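Local coordinates for protein cellulase (Xanthomonas axonopodis pv. citri, PDB 5HOS) that probably hydrolyses internal beta-1,4-glucosidic bonds of cellulose, acting as an endo-beta-1,4-glucanase of glycoside hydrolase family 5, at residues M157-D162 with L194-H199; D164-A169 with N210-A215; A171-I176 with A215-P220. All coordinates share one frame; numbering follows the deposited sequence.

Interaction 1: M157-D162 with L194-H199; sequences MNEPYD and LWTGAH
Tyr161 sets its CB over one face of the Trp195 indole, and here the two loops pack most tightly. Tyr161 CB lies 3.4 Å from Trp195 CE2 and forms a CH-pi contact with the five-membered ring. Beyond that atom the two aromatic planes run only 10° from parallel but are offset, with little of one ring lying above the other; Tyr161 CD2 still reaches Trp195 CZ2 at 3.5 Å. With chi1 at 76°, CG sits between the backbone N and the carbonyl carbon of Tyr161, which carries the ring out beside the indole. Glu159 approaches the same indole at its edge: Glu159 OE1 is 3.3 Å from Trp195 CD1, near the ring plane, with the carboxylate turned at a right angle to the ring. The extended chain of Glu159 passes the Trp195 carbonyl, and Glu159 OE2 is hydrogen-bonded with His229 ND1.

Between the backbones, Trp195 N donates a fairly straight bond to Pro160 O over 3.0 Å. Leu194 N is also near that oxygen, but badly angled for a bond. Leu194 N donates a hydrogen bond to a water instead, 2.9 Å away, and this water makes a weak bond back to Tyr161 O. That water-bridged gap is one looser part, where Leu194 turns its CB away from the facing loop; the other is the Trp195 indole, exposed to solvent apart from its packed face on Tyr161. Pro160 and Thr196, by contrast, are buried.

Both loops follow parallel strands of a (beta/alpha)8 barrel, 152-155 and 188-191. The Asn-Glu-Pro run after the fourth strand is a hallmark of family 5 glycosidases, where the glutamate is the general acid/base; Glu159, which touches Glu271 from strand 267-273, is consistent with such an active site.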
ATOM      1  N   MET A 157      -7.841  -0.154   0.326  1.00 13.83           N
ATOM      2  CA  MET A 157      -7.943   1.195   0.889  1.00 14.03           C
ATOM      3  C   MET A 157      -6.707   1.570   1.671  1.00 14.44           C
ATOM      4  O   MET A 157      -6.282   0.818   2.525  1.00 15.36           O
ATOM      5  CB  MET A 157      -9.146   1.275   1.846  1.00 13.83           C
ATOM      6  CG  MET A 157      -9.402   2.663   2.450  1.00 14.67           C
ATOM      7  SD  MET A 157      -9.625   3.933   1.194  1.00 15.96           S
ATOM      8  CE  MET A 157     -10.990   3.275   0.246  1.00 16.74           C
ATOM      9  N   ASN A 158      -6.183   2.768   1.444  1.00 14.46           N
ATOM     10  CA  ASN A 158      -5.087   3.242   2.269  1.00 14.95           C
ATOM     11  C   ASN A 158      -5.577   3.741   3.631  1.00 15.48           C
ATOM     12  O   ASN A 158      -6.414   4.638   3.683  1.00 16.89           O
ATOM     13  CB  ASN A 158      -4.360   4.398   1.603  1.00 14.97           C
ATOM     14  CG  ASN A 158      -3.097   4.766   2.330  1.00 15.12           C
ATOM     15  OD1 ASN A 158      -2.190   3.955   2.436  1.00 14.73           O
ATOM     16  ND2 ASN A 158      -3.022   5.999   2.832  1.00 14.07           N
ATOM     17  N   GLU A 159      -5.030   3.174   4.702  1.00 15.23           N
ATOM     18  CA  GLU A 159      -5.163   3.694   6.070  1.00 15.41           C
ATOM     19  C   GLU A 159      -6.559   4.192   6.489  1.00 15.21           C
ATOM     20  O   GLU A 159      -6.730   5.378   6.790  1.00 16.06           O
ATOM     21  CB  GLU A 159      -4.108   4.791   6.306  1.00 15.94           C
ATOM     22  CG  GLU A 159      -2.679   4.271   6.157  1.00 17.16           C
ATOM     23  CD  GLU A 159      -1.600   5.225   6.650  1.00 18.29           C
ATOM     24  OE1 GLU A 159      -1.926   6.329   7.120  1.00 19.67           O
ATOM     25  OE2 GLU A 159      -0.400   4.859   6.562  1.00 17.95           O
ATOM     26  N   PRO A 160      -7.558   3.287   6.533  1.00 15.57           N
ATOM     27  CA  PRO A 160      -8.797   3.634   7.251  1.00 17.17           C
ATOM     28  C   PRO A 160      -8.456   4.085   8.667  1.00 17.23           C
ATOM     29  O   PRO A 160      -7.583   3.473   9.285  1.00 16.54           O
ATOM     30  CB  PRO A 160      -9.575   2.310   7.295  1.00 17.94           C
ATOM     31  CG  PRO A 160      -8.921   1.405   6.311  1.00 17.08           C
ATOM     32  CD  PRO A 160      -7.494   1.852   6.193  1.00 15.82           C
ATOM     33  N   TYR A 161      -9.070   5.154   9.174  1.00 19.34           N
ATOM     34  CA  TYR A 161      -8.707   5.621  10.536  1.00 21.27           C
ATOM     35  C   TYR A 161      -9.778   6.174  11.467  1.00 23.21           C
ATOM     36  O   TYR A 161      -9.594   6.101  12.684  1.00 27.92           O
ATOM     37  CB  TYR A 161      -7.552   6.615  10.487  1.00 20.67           C
ATOM     38  CG  TYR A 161      -7.916   7.999  10.017  1.00 21.66           C
ATOM     39  CD1 TYR A 161      -7.882   8.324   8.665  1.00 21.33           C
ATOM     40  CD2 TYR A 161      -8.262   8.996  10.926  1.00 23.41           C
ATOM     41  CE1 TYR A 161      -8.201   9.606   8.237  1.00 26.02           C
ATOM     42  CE2 TYR A 161      -8.588  10.275  10.509  1.00 23.06           C
ATOM     43  CZ  TYR A 161      -8.541  10.572   9.163  1.00 25.45           C
ATOM     44  OH  TYR A 161      -8.864  11.823   8.733  1.00 32.86           O
ATOM     45  N   ASP A 162     -10.844   6.768  10.939  1.00 23.50           N
ATOM     46  CA  ASP A 162     -11.946   7.230  11.800  1.00 24.70           C
ATOM     47  C   ASP A 162     -13.213   6.405  11.560  1.00 22.70           C
ATOM     48  O   ASP A 162     -14.333   6.882  11.645  1.00 22.44           O
ATOM     49  CB  ASP A 162     -12.157   8.761  11.722  1.00 30.46           C
ATOM     50  CG  ASP A 162     -12.522   9.255  10.343  1.00 37.78           C
ATOM     51  OD1 ASP A 162     -12.879   8.447   9.456  1.00 38.23           O
ATOM     52  OD2 ASP A 162     -12.462  10.490  10.151  1.00 46.11           O
ATOM     53  N   LEU A 194      -7.396   2.169  12.150  1.00 16.60           N
ATOM     54  CA  LEU A 194      -6.350   2.832  12.954  1.00 18.88           C
ATOM     55  C   LEU A 194      -5.034   2.948  12.191  1.00 17.17           C
ATOM     56  O   LEU A 194      -3.969   2.578  12.702  1.00 17.93           O
ATOM     57  CB  LEU A 194      -6.136   2.120  14.311  1.00 21.47           C
ATOM     58  CG  LEU A 194      -7.061   2.486  15.467  1.00 26.27           C
ATOM     59  CD1 LEU A 194      -6.648   1.683  16.700  1.00 29.51           C
ATOM     60  CD2 LEU A 194      -7.041   3.981  15.770  1.00 26.07           C
ATOM     61  N   TRP A 195      -5.134   3.436  10.948  1.00 16.48           N
ATOM     62  CA  TRP A 195      -3.995   3.632  10.031  1.00 16.17           C
ATOM     63  C   TRP A 195      -3.205   2.361   9.741  1.00 15.11           C
ATOM     64  O   TRP A 195      -2.065   2.421   9.295  1.00 15.66           O
ATOM     65  CB  TRP A 195      -3.048   4.737  10.517  1.00 16.56           C
ATOM     66  CG  TRP A 195      -3.685   6.089  10.695  1.00 18.60           C
ATOM     67  CD1 TRP A 195      -3.843   7.053   9.750  1.00 19.43           C
ATOM     68  CD2 TRP A 195      -4.198   6.633  11.916  1.00 19.61           C
ATOM     69  NE1 TRP A 195      -4.447   8.168  10.297  1.00 21.38           N
ATOM     70  CE2 TRP A 195      -4.668   7.937  11.628  1.00 20.34           C
ATOM     71  CE3 TRP A 195      -4.310   6.148  13.226  1.00 20.70           C
ATOM     72  CZ2 TRP A 195      -5.251   8.749  12.595  1.00 20.80           C
ATOM     73  CZ3 TRP A 195      -4.890   6.958  14.189  1.00 22.59           C
ATOM     74  CH2 TRP A 195      -5.347   8.253  13.867  1.00 20.75           C
ATOM     75  N   THR A 196      -3.857   1.219   9.963  1.00 15.07           N
ATOM     76  CA  THR A 196      -3.319  -0.114   9.740  1.00 15.96           C
ATOM     77  C   THR A 196      -1.841  -0.306  10.168  1.00 16.60           C
ATOM     78  O   THR A 196      -1.064  -0.993   9.505  1.00 15.93           O
ATOM     79  CB  THR A 196      -3.673  -0.606   8.299  1.00 15.27           C
ATOM     80  OG1 THR A 196      -3.646  -2.042   8.251  1.00 14.29           O
ATOM     81  CG2 THR A 196      -2.797  -0.002   7.187  1.00 14.80           C
ATOM     82  N   GLY A 197      -1.490   0.276  11.317  1.00 15.98           N
ATOM     83  CA  GLY A 197      -0.138   0.159  11.860  1.00 17.65           C
ATOM     84  C   GLY A 197       0.119  -1.250  12.368  1.00 17.73           C
ATOM     85  O   GLY A 197      -0.705  -1.787  13.100  1.00 18.05           O
ATOM     86  N   ALA A 198       1.254  -1.848  11.998  1.00 17.11           N
ATOM     87  CA  ALA A 198       1.603  -3.179  12.526  1.00 18.33           C
ATOM     88  C   ALA A 198       1.727  -3.123  14.048  1.00 17.60           C
ATOM     89  O   ALA A 198       1.154  -3.950  14.747  1.00 16.94           O
ATOM     90  CB  ALA A 198       2.887  -3.705  11.903  1.00 19.98           C
ATOM     91  N   HIS A 199       2.429  -2.099  14.536  1.00 18.59           N
ATOM     92  CA  HIS A 199       2.619  -1.847  15.977  1.00 18.79           C
ATOM     93  C   HIS A 199       1.344  -1.667  16.830  1.00 19.19           C
ATOM     94  O   HIS A 199       1.374  -1.928  18.036  1.00 20.35           O
ATOM     95  CB  HIS A 199       3.485  -0.596  16.166  1.00 20.17           C
ATOM     96  CG  HIS A 199       2.783   0.671  15.807  1.00 19.94           C
ATOM     97  ND1 HIS A 199       2.354   1.572  16.754  1.00 22.63           N
ATOM     98  CD2 HIS A 199       2.394   1.170  14.609  1.00 14.76           C
ATOM     99  CE1 HIS A 199       1.745   2.580  16.156  1.00 22.28           C
ATOM    100  NE2 HIS A 199       1.760   2.365  14.855  1.00 21.59           N
TER
HETATM  101  O   HOH W   1      -9.864   3.375  13.064  1.00 20.29           O

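Interaction 2: D164-A169 with N210-A215; sequences DPQAWA and NAVAMA
Ala213 points its methyl toward the start of helix 165-181, with Ala213 CB 3.3 Å from Pro165 O and 4.0 Å from Ala169 CB. Such small side chains let the helices come close: the alpha carbons of Gln166 and Ala213 are 4.9 Å apart. On one flank Gln166 folds back over this spot; the bend at chi2 (62°) lays its amide against the alanine, OE1 3.5 Å from Ala213 CA. Pro165 and Asn210 meet at about a right angle, Pro165 CB touching Asn210 OD1 at 3.5 Å, while that oxygen takes its hydrogen bond from Ala193 N. Further along, Met214, bent at chi2 and chi3, brings its sulfur obliquely to the indole of Trp168, a Met-aromatic contact in which SD is 4.3 Å from Trp168 CD1. No hydrogen bond joins the two segments. Asp164 N-caps the longer helix through its OD1, which accepts from Gln166 N at 3.0 Å.

The contact sets the start of helix 165-181 against the short helix 210-213. Trp168 NE1 is hydrogen-bonded to Pro191 O at the end of strand 188-191, between the two helices in sequence, and Met214 also packs on Trp259 of helix 248-262.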
ATOM      1  N   ASP A 164     -14.279   2.575  13.064  1.00 23.78           N
ATOM      2  CA  ASP A 164     -13.751   1.650  14.037  1.00 26.87           C
ATOM      3  C   ASP A 164     -13.458   0.313  13.349  1.00 24.76           C
ATOM      4  O   ASP A 164     -14.078  -0.010  12.321  1.00 21.57           O
ATOM      5  CB  ASP A 164     -14.674   1.487  15.237  1.00 29.70           C
ATOM      6  CG  ASP A 164     -15.752   0.480  15.004  1.00 33.95           C
ATOM      7  OD1 ASP A 164     -15.517  -0.728  15.240  1.00 37.39           O
ATOM      8  OD2 ASP A 164     -16.836   0.906  14.589  1.00 40.07           O
ATOM      9  N   PRO A 165     -12.502  -0.449  13.909  1.00 23.97           N
ATOM     10  CA  PRO A 165     -12.029  -1.676  13.272  1.00 21.51           C
ATOM     11  C   PRO A 165     -13.105  -2.686  12.875  1.00 19.15           C
ATOM     12  O   PRO A 165     -12.978  -3.300  11.826  1.00 17.76           O
ATOM     13  CB  PRO A 165     -11.068  -2.250  14.320  1.00 21.56           C
ATOM     14  CG  PRO A 165     -10.501  -1.035  14.969  1.00 23.09           C
ATOM     15  CD  PRO A 165     -11.701  -0.151  15.120  1.00 25.22           C
ATOM     16  N   GLN A 166     -14.151  -2.851  13.690  1.00 14.76           N
ATOM     17  CA  GLN A 166     -15.204  -3.827  13.360  1.00 21.30           C
ATOM     18  C   GLN A 166     -16.063  -3.365  12.166  1.00 21.77           C
ATOM     19  O   GLN A 166     -16.400  -4.166  11.288  1.00 20.53           O
ATOM     20  CB  GLN A 166     -16.078  -4.133  14.589  1.00 26.55           C
ATOM     21  CG  GLN A 166     -16.778  -5.484  14.517  1.00 31.31           C
ATOM     22  CD  GLN A 166     -15.813  -6.680  14.464  1.00 34.90           C
ATOM     23  OE1 GLN A 166     -15.024  -6.923  15.397  1.00 35.40           O
ATOM     24  NE2 GLN A 166     -15.873  -7.432  13.374  1.00 34.54           N
ATOM     25  N   ALA A 167     -16.405  -2.077  12.132  1.00 21.07           N
ATOM     26  CA  ALA A 167     -17.167  -1.513  11.015  1.00 20.65           C
ATOM     27  C   ALA A 167     -16.341  -1.545   9.741  1.00 19.14           C
ATOM     28  O   ALA A 167     -16.875  -1.811   8.661  1.00 19.23           O
ATOM     29  CB  ALA A 167     -17.595  -0.086  11.310  1.00 20.79           C
ATOM     30  N   TRP A 168     -15.044  -1.262   9.866  1.00 18.38           N
ATOM     31  CA  TRP A 168     -14.149  -1.348   8.719  1.00 17.15           C
ATOM     32  C   TRP A 168     -14.072  -2.785   8.184  1.00 16.52           C
ATOM     33  O   TRP A 168     -14.179  -2.993   6.983  1.00 16.83           O
ATOM     34  CB  TRP A 168     -12.744  -0.821   9.018  1.00 17.61           C
ATOM     35  CG  TRP A 168     -11.847  -1.176   7.889  1.00 16.17           C
ATOM     36  CD1 TRP A 168     -10.836  -2.078   7.907  1.00 16.03           C
ATOM     37  CD2 TRP A 168     -11.976  -0.741   6.529  1.00 16.75           C
ATOM     38  NE1 TRP A 168     -10.292  -2.201   6.659  1.00 15.73           N
ATOM     39  CE2 TRP A 168     -10.977  -1.399   5.789  1.00 16.26           C
ATOM     40  CE3 TRP A 168     -12.838   0.145   5.865  1.00 16.66           C
ATOM     41  CZ2 TRP A 168     -10.803  -1.193   4.418  1.00 16.75           C
ATOM     42  CZ3 TRP A 168     -12.661   0.357   4.506  1.00 16.38           C
ATOM     43  CH2 TRP A 168     -11.653  -0.310   3.798  1.00 17.20           C
ATOM     44  N   ALA A 169     -13.889  -3.759   9.066  1.00 16.21           N
ATOM     45  CA  ALA A 169     -13.826  -5.166   8.641  1.00 17.02           C
ATOM     46  C   ALA A 169     -15.066  -5.591   7.860  1.00 17.54           C
ATOM     47  O   ALA A 169     -14.951  -6.336   6.904  1.00 17.52           O
ATOM     48  CB  ALA A 169     -13.614  -6.094   9.826  1.00 18.50           C
ATOM     49  N   ASN A 210      -8.070  -4.150  15.499  1.00 15.02           N
ATOM     50  CA  ASN A 210      -7.770  -4.940  14.309  1.00 14.85           C
ATOM     51  C   ASN A 210      -7.540  -6.407  14.629  1.00 15.15           C
ATOM     52  O   ASN A 210      -7.978  -7.268  13.872  1.00 14.82           O
ATOM     53  CB  ASN A 210      -6.587  -4.359  13.542  1.00 15.39           C
ATOM     54  CG  ASN A 210      -6.922  -3.031  12.897  1.00 14.64           C
ATOM     55  OD1 ASN A 210      -8.069  -2.785  12.538  1.00 13.69           O
ATOM     56  ND2 ASN A 210      -5.928  -2.167  12.759  1.00 15.38           N
ATOM     57  N   ALA A 211      -6.897  -6.687  15.766  1.00 15.26           N
ATOM     58  CA  ALA A 211      -6.632  -8.070  16.179  1.00 16.22           C
ATOM     59  C   ALA A 211      -7.893  -8.934  16.255  1.00 17.13           C
ATOM     60  O   ALA A 211      -7.853 -10.131  15.936  1.00 18.64           O
ATOM     61  CB  ALA A 211      -5.889  -8.096  17.509  1.00 16.40           C
ATOM     62  N   VAL A 212      -9.004  -8.337  16.682  1.00 16.51           N
ATOM     63  CA  VAL A 212     -10.287  -9.034  16.744  1.00 16.78           C
ATOM     64  C   VAL A 212     -10.990  -8.938  15.387  1.00 15.67           C
ATOM     65  O   VAL A 212     -11.365  -9.957  14.783  1.00 17.18           O
ATOM     66  CB  VAL A 212     -11.185  -8.465  17.873  1.00 17.43           C
ATOM     67  CG1 VAL A 212     -12.569  -9.107  17.858  1.00 17.78           C
ATOM     68  CG2 VAL A 212     -10.517  -8.679  19.223  1.00 16.84           C
ATOM     69  N   ALA A 213     -11.163  -7.714  14.911  1.00 15.81           N
ATOM     70  CA  ALA A 213     -11.985  -7.457  13.722  1.00 16.06           C
ATOM     71  C   ALA A 213     -11.472  -8.167  12.465  1.00 17.35           C
ATOM     72  O   ALA A 213     -12.256  -8.730  11.697  1.00 20.14           O
ATOM     73  CB  ALA A 213     -12.090  -5.958  13.478  1.00 16.38           C
ATOM     74  N   MET A 214     -10.157  -8.176  12.286  1.00 17.80           N
ATOM     75  CA  MET A 214      -9.554  -8.709  11.075  1.00 20.06           C
ATOM     76  C   MET A 214      -9.346 -10.221  11.136  1.00 18.36           C
ATOM     77  O   MET A 214      -9.130 -10.829  10.099  1.00 21.42           O
ATOM     78  CB  MET A 214      -8.247  -7.981  10.769  1.00 20.76           C
ATOM     79  CG  MET A 214      -8.417  -6.470  10.573  1.00 24.10           C
ATOM     80  SD  MET A 214      -9.549  -5.930   9.255  1.00 30.24           S
ATOM     81  CE  MET A 214      -8.805  -6.775   7.877  1.00 29.82           C
ATOM     82  N   ALA A 215      -9.451 -10.825  12.325  1.00 15.11           N
ATOM     83  CA  ALA A 215      -9.341 -12.294  12.464  1.00 20.59           C
ATOM     84  C   ALA A 215     -10.408 -13.036  11.674  1.00 23.04           C
ATOM     85  O   ALA A 215     -10.152 -14.124  11.154  1.00 26.30           O
ATOM     86  CB  ALA A 215      -9.408 -12.704  13.927  1.00 23.29           C
TER

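Interaction 3: A171-I176 with A215-P220; sequences AAQASI and ASIRDP
Gln173 OE1 is gripped from two directions: Arg218 N donates to it at 2.9 Å, and a water gives it a second bond at 2.8 Å. The backbone N-H arrives almost straight, 169° at the hydrogen, in the carbonyl plane and on a lone pair of OE1. The other half of the amide returns the favour, for Gln173 NE2 donates to Arg218 O at 2.8 Å, this time from above that carbonyl's plane. One side chain therefore reads both the N-H and the C=O of Arg218, and the pair of bonds fixes which way round the amide lies. Gln173 is bent at chi2 (64°), which swings its amide off the helix and across to the loop. The water also donates to Ser216 O, bridging the amide to the start of the loop.

Next to the amide the contact is mainly apolar. Ile176 CD1 packs on Ile217 CG2 at 4.0 Å, whereas Ile176 CG2 lies against the Arg218 carbonyl and reaches Pro220 CD at 4.0 Å. The Arg218 side chain leads away from the helix and curls back on its own loop, where NH1 donates to Ala215 O and, at 2.7 Å, to Ile217 O. Asp219 directs its carboxylate to other partners, OD2 to Arg223 N and OD1 into a salt bridge with Arg180 farther along the helix.

The loop thus runs beside the middle of helix 165-181 on its way from helix 210-213 into strand 224-231, whose Tyr224 packs on Ile217 and Asp219; Ala171, Ala174 and Ser175 touch helix 132-145.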
ATOM      1  N   ALA A 171     -17.054  -3.541   6.023  1.00 17.48           N
ATOM      2  CA  ALA A 171     -16.899  -2.897   4.724  1.00 16.73           C
ATOM      3  C   ALA A 171     -15.863  -3.618   3.846  1.00 17.17           C
ATOM      4  O   ALA A 171     -16.117  -3.876   2.668  1.00 18.07           O
ATOM      5  CB  ALA A 171     -16.506  -1.434   4.906  1.00 16.49           C
ATOM      6  N   ALA A 172     -14.705  -3.941   4.423  1.00 17.08           N
ATOM      7  CA  ALA A 172     -13.648  -4.642   3.691  1.00 15.57           C
ATOM      8  C   ALA A 172     -14.163  -5.981   3.181  1.00 14.67           C
ATOM      9  O   ALA A 172     -13.950  -6.338   2.028  1.00 17.26           O
ATOM     10  CB  ALA A 172     -12.423  -4.848   4.567  1.00 16.98           C
ATOM     11  N   GLN A 173     -14.861  -6.696   4.048  1.00 12.57           N
ATOM     12  CA  GLN A 173     -15.422  -8.003   3.663  1.00 16.08           C
ATOM     13  C   GLN A 173     -16.394  -7.876   2.500  1.00 15.91           C
ATOM     14  O   GLN A 173     -16.387  -8.705   1.584  1.00 15.94           O
ATOM     15  CB  GLN A 173     -16.125  -8.654   4.850  1.00 16.31           C
ATOM     16  CG  GLN A 173     -16.581 -10.083   4.602  1.00 17.36           C
ATOM     17  CD  GLN A 173     -15.412 -11.000   4.355  1.00 18.31           C
ATOM     18  OE1 GLN A 173     -14.699 -11.361   5.285  1.00 19.18           O
ATOM     19  NE2 GLN A 173     -15.190 -11.367   3.095  1.00 20.15           N
ATOM     20  N   ALA A 174     -17.227  -6.841   2.529  1.00 17.08           N
ATOM     21  CA  ALA A 174     -18.191  -6.624   1.460  1.00 19.17           C
ATOM     22  C   ALA A 174     -17.485  -6.371   0.125  1.00 19.34           C
ATOM     23  O   ALA A 174     -17.893  -6.912  -0.899  1.00 19.55           O
ATOM     24  CB  ALA A 174     -19.115  -5.473   1.806  1.00 20.27           C
ATOM     25  N   SER A 175     -16.418  -5.569   0.138  1.00 19.54           N
ATOM     26  CA  SER A 175     -15.679  -5.292  -1.095  1.00 19.91           C
ATOM     27  C   SER A 175     -14.925  -6.536  -1.597  1.00 18.34           C
ATOM     28  O   SER A 175     -14.870  -6.772  -2.803  1.00 17.74           O
ATOM     29  CB  SER A 175     -14.736  -4.091  -0.926  1.00 20.90           C
ATOM     30  OG  SER A 175     -13.683  -4.393  -0.027  1.00 22.50           O
ATOM     31  N   ILE A 176     -14.374  -7.336  -0.683  1.00 17.48           N
ATOM     32  CA  ILE A 176     -13.723  -8.611  -1.055  1.00 17.49           C
ATOM     33  C   ILE A 176     -14.733  -9.526  -1.752  1.00 17.25           C
ATOM     34  O   ILE A 176     -14.461 -10.064  -2.832  1.00 16.15           O
ATOM     35  CB  ILE A 176     -13.114  -9.329   0.172  1.00 17.06           C
ATOM     36  CG1 ILE A 176     -11.903  -8.553   0.709  1.00 16.65           C
ATOM     37  CG2 ILE A 176     -12.714 -10.771  -0.140  1.00 17.42           C
ATOM     38  CD1 ILE A 176     -11.553  -8.887   2.144  1.00 18.23           C
ATOM     39  N   ALA A 215      -9.451 -10.825  12.325  1.00 15.11           N
ATOM     40  CA  ALA A 215      -9.341 -12.294  12.464  1.00 20.59           C
ATOM     41  C   ALA A 215     -10.408 -13.036  11.674  1.00 23.04           C
ATOM     42  O   ALA A 215     -10.152 -14.124  11.154  1.00 26.30           O
ATOM     43  CB  ALA A 215      -9.408 -12.704  13.927  1.00 23.29           C
ATOM     44  N   SER A 216     -11.602 -12.455  11.589  1.00 24.30           N
ATOM     45  CA  SER A 216     -12.711 -13.111  10.909  1.00 27.13           C
ATOM     46  C   SER A 216     -12.801 -12.784   9.414  1.00 24.08           C
ATOM     47  O   SER A 216     -13.712 -13.279   8.749  1.00 25.54           O
ATOM     48  CB  SER A 216     -14.027 -12.774  11.617  1.00 33.43           C
ATOM     49  OG  SER A 216     -14.228 -11.374  11.668  1.00 38.34           O
ATOM     50  N   ILE A 217     -11.879 -11.980   8.873  1.00 21.55           N
ATOM     51  CA  ILE A 217     -11.858 -11.726   7.421  1.00 21.50           C
ATOM     52  C   ILE A 217     -11.696 -13.032   6.656  1.00 21.61           C
ATOM     53  O   ILE A 217     -10.848 -13.864   6.993  1.00 20.61           O
ATOM     54  CB  ILE A 217     -10.748 -10.745   6.981  1.00 23.79           C
ATOM     55  CG1 ILE A 217     -11.156  -9.311   7.302  1.00 25.52           C
ATOM     56  CG2 ILE A 217     -10.451 -10.830   5.469  1.00 27.17           C
ATOM     57  CD1 ILE A 217     -12.320  -8.749   6.494  1.00 25.15           C
ATOM     58  N   ARG A 218     -12.517 -13.177   5.621  1.00 20.68           N
ATOM     59  CA  ARG A 218     -12.471 -14.325   4.730  1.00 23.42           C
ATOM     60  C   ARG A 218     -12.405 -13.838   3.274  1.00 23.83           C
ATOM     61  O   ARG A 218     -12.750 -12.686   2.952  1.00 25.91           O
ATOM     62  CB  ARG A 218     -13.688 -15.222   4.965  1.00 27.24           C
ATOM     63  CG  ARG A 218     -13.759 -15.839   6.361  1.00 34.76           C
ATOM     64  CD  ARG A 218     -12.691 -16.906   6.618  1.00 43.20           C
ATOM     65  NE  ARG A 218     -12.686 -17.375   8.015  1.00 51.10           N
ATOM     66  CZ  ARG A 218     -11.964 -16.861   9.022  1.00 58.84           C
ATOM     67  NH1 ARG A 218     -11.138 -15.829   8.847  1.00 56.12           N
ATOM     68  NH2 ARG A 218     -12.067 -17.394  10.238  1.00 64.92           N
ATOM     69  N   ASP A 219     -11.912 -14.709   2.413  1.00 19.35           N
ATOM     70  CA  ASP A 219     -11.831 -14.447   0.984  1.00 18.62           C
ATOM     71  C   ASP A 219     -12.405 -15.671   0.288  1.00 19.62           C
ATOM     72  O   ASP A 219     -11.834 -16.750   0.428  1.00 21.29           O
ATOM     73  CB  ASP A 219     -10.367 -14.245   0.571  1.00 18.82           C
ATOM     74  CG  ASP A 219     -10.191 -13.990  -0.921  1.00 18.61           C
ATOM     75  OD1 ASP A 219     -11.166 -14.087  -1.705  1.00 20.66           O
ATOM     76  OD2 ASP A 219      -9.042 -13.701  -1.329  1.00 17.62           O
ATOM     77  N   PRO A 220     -13.504 -15.512  -0.482  1.00 20.64           N
ATOM     78  CA  PRO A 220     -14.045 -16.662  -1.249  1.00 19.78           C
ATOM     79  C   PRO A 220     -13.057 -17.431  -2.149  1.00 22.34           C
ATOM     80  O   PRO A 220     -13.293 -18.612  -2.412  1.00 25.63           O
ATOM     81  CB  PRO A 220     -15.152 -16.028  -2.097  1.00 17.19           C
ATOM     82  CG  PRO A 220     -15.633 -14.887  -1.261  1.00 21.50           C
ATOM     83  CD  PRO A 220     -14.396 -14.338  -0.579  1.00 21.47           C
TER
HETATM   84  O   HOH W   2     -15.515 -11.134   7.918  1.00 40.07           O

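Interactions 1, 2 and 3 join two successive portions of one (beta/alpha)8 barrel: residues 157-176, downstream of strand 152-155, and residues 194-220, downstream of strand 188-191. The first partners come in the same order along the chain as the second ones, so the two portions are matched from the loops down to the flank. Interactions 2 and 3 share helix 165-181 and Ala215, with centres about 10 Å apart. The centres of interactions 1 and 2 are about 11 Å apart, and Pro160 CG meets Trp168 CE2 at 3.5 Å. Interactions 1 and 3, about 16 Å apart between centres, do not touch; interaction 2 contacts both. The outer helical layer thus packs directly against the probable active-site loops.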